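Local coordinates for F5/8 type C domain protein (Bacteroides ovatus, PDB 4ZRX) that is a putative alpha-L-fucosidase that probably removes L-fucose from glycans and carries a C-terminal domain of the F5/8 type C family, at residues F501-S506 with G536-I541. Residues are numbered along the deposited sequence; the frame is centred on the assembly and turned at random.
Sequences FTYAPS and GEFSNI
Y503 and F538 carry most of this wholly apolar contact. The long directions of the two side chains cross at about a right angle, while their ring planes tilt by 34° against each other. The tyrosine lies over one face of the phenylalanine: its CD2 sits 3.5 Å above the plane of the F538 ring, displaced toward the rim. The ring centroids of Y503 and F538 are 4.9 Å apart. The closest touch is made by the root of the tyrosine, where Y503 CB packs 3.4 Å from F538 CZ. F501 meets the same end of F538 from the side, its CZ lying 3.8 Å from F538 CZ, so the F538 ring has Y503 over a face and F501 at its edge. With CG anti to its carbonyl carbon (chi1 -70°), F538 extends from its loop toward the strand that ends at Y503.

Aliphatic packing continues the contact past the end of that strand. I541 CD1 stands 3.6 Å from Y503 CD2, and P505 CG, at the outer corner of its ring, meets I541 CD1 at 4.0 Å. P505 CD also lies over the centre of the Y503 ring, 3.8 Å above its plane, a packing of one segment against itself.

No hydrogen bond joins the two segments. Y503 OH is hydrogen-bonded to A515 N, which takes the polar end of the tyrosine away from the apolar contact. A type II turn from F538 to I541, closed by I541 N to F538 O at 3.1 Å, turns F538 and I541 toward the strand end and the loop that follows it, while F538 also stacks on Y518 and F501 on F520. This is buried apolar packing where the loop between strands 530-532 and 548-552 closes against the end of strand 495-503, in the beta-sandwich (jelly-roll) fold expected of F5/8 type C domains.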
# COMPACT_ATOMS: atom_id res chain seq x y z
N PHE A 501 -32.66 -15.51 11.39
CA PHE A 501 -31.77 -14.45 11.80
C PHE A 501 -30.42 -15.09 12.10
O PHE A 501 -30.31 -16.30 12.34
CB PHE A 501 -32.26 -13.60 12.99
CG PHE A 501 -31.94 -14.16 14.36
CD1 PHE A 501 -32.68 -15.20 14.91
CD2 PHE A 501 -30.93 -13.64 15.12
CE1 PHE A 501 -32.42 -15.71 16.15
CE2 PHE A 501 -30.65 -14.16 16.39
CZ PHE A 501 -31.43 -15.20 16.90
N THR A 502 -29.39 -14.26 12.06
CA THR A 502 -28.04 -14.72 12.35
C THR A 502 -27.45 -13.81 13.43
O THR A 502 -27.72 -12.57 13.46
CB THR A 502 -27.23 -14.64 11.09
OG1 THR A 502 -27.74 -15.63 10.19
CG2 THR A 502 -25.73 -14.88 11.33
N TYR A 503 -26.73 -14.43 14.35
CA TYR A 503 -25.94 -13.66 15.30
C TYR A 503 -24.48 -13.89 14.91
O TYR A 503 -24.05 -15.06 14.84
CB TYR A 503 -26.21 -14.15 16.72
CG TYR A 503 -25.21 -13.57 17.74
CD1 TYR A 503 -24.95 -12.18 17.81
CD2 TYR A 503 -24.57 -14.39 18.65
CE1 TYR A 503 -24.04 -11.65 18.76
CE2 TYR A 503 -23.72 -13.88 19.63
CZ TYR A 503 -23.46 -12.52 19.68
OH TYR A 503 -22.58 -12.07 20.64
N ALA A 504 -23.74 -12.80 14.65
CA ALA A 504 -22.33 -12.87 14.19
C ALA A 504 -21.52 -11.98 15.11
O ALA A 504 -21.41 -10.79 14.85
CB ALA A 504 -22.20 -12.38 12.75
N PRO A 505 -20.95 -12.54 16.19
CA PRO A 505 -20.05 -11.78 17.04
C PRO A 505 -19.04 -10.96 16.22
O PRO A 505 -18.43 -11.49 15.29
CB PRO A 505 -19.33 -12.87 17.84
CG PRO A 505 -20.38 -13.90 17.98
CD PRO A 505 -21.13 -13.91 16.68
N SER A 506 -18.91 -9.68 16.55
CA SER A 506 -18.01 -8.75 15.87
C SER A 506 -16.60 -9.35 15.73
O SER A 506 -16.05 -9.88 16.71
CB SER A 506 -17.93 -7.45 16.64
OG SER A 506 -16.98 -6.59 16.01
N GLY A 536 -32.85 -21.34 21.63
CA GLY A 536 -32.51 -20.42 22.72
C GLY A 536 -31.07 -20.49 23.20
O GLY A 536 -30.72 -19.87 24.23
N GLU A 537 -30.24 -21.23 22.45
CA GLU A 537 -28.83 -21.36 22.77
C GLU A 537 -28.01 -21.28 21.50
O GLU A 537 -28.28 -22.00 20.51
CB GLU A 537 -28.56 -22.66 23.48
CG GLU A 537 -27.15 -22.77 24.04
CD GLU A 537 -26.95 -24.12 24.70
OE1 GLU A 537 -27.40 -24.23 25.87
OE2 GLU A 537 -26.35 -25.04 24.06
N PHE A 538 -27.04 -20.36 21.50
CA PHE A 538 -26.06 -20.29 20.41
C PHE A 538 -24.98 -21.26 20.81
O PHE A 538 -23.96 -20.87 21.42
CB PHE A 538 -25.49 -18.88 20.31
CG PHE A 538 -26.46 -17.85 19.80
CD1 PHE A 538 -27.12 -18.04 18.59
CD2 PHE A 538 -26.68 -16.68 20.52
CE1 PHE A 538 -28.00 -17.06 18.12
CE2 PHE A 538 -27.55 -15.70 20.06
CZ PHE A 538 -28.23 -15.90 18.85
N SER A 539 -25.24 -22.54 20.56
CA SER A 539 -24.44 -23.58 21.15
C SER A 539 -22.98 -23.45 20.71
O SER A 539 -22.71 -23.20 19.52
CB SER A 539 -24.98 -24.96 20.83
OG SER A 539 -26.23 -25.09 21.50
N ASN A 540 -22.10 -23.56 21.69
CA ASN A 540 -20.64 -23.56 21.52
C ASN A 540 -20.05 -22.23 21.03
O ASN A 540 -18.87 -22.18 20.64
CB ASN A 540 -20.24 -24.70 20.58
CG ASN A 540 -18.78 -25.13 20.76
OD1 ASN A 540 -18.27 -25.28 21.89
ND2 ASN A 540 -18.12 -25.35 19.63
N ILE A 541 -20.84 -21.15 21.09
CA ILE A 541 -20.37 -19.87 20.51
C ILE A 541 -19.13 -19.32 21.21
O ILE A 541 -18.31 -18.67 20.58
CB ILE A 541 -21.49 -18.83 20.47
CG1 ILE A 541 -21.16 -17.79 19.38
CG2 ILE A 541 -21.78 -18.30 21.90
CD1 ILE A 541 -22.35 -17.26 18.75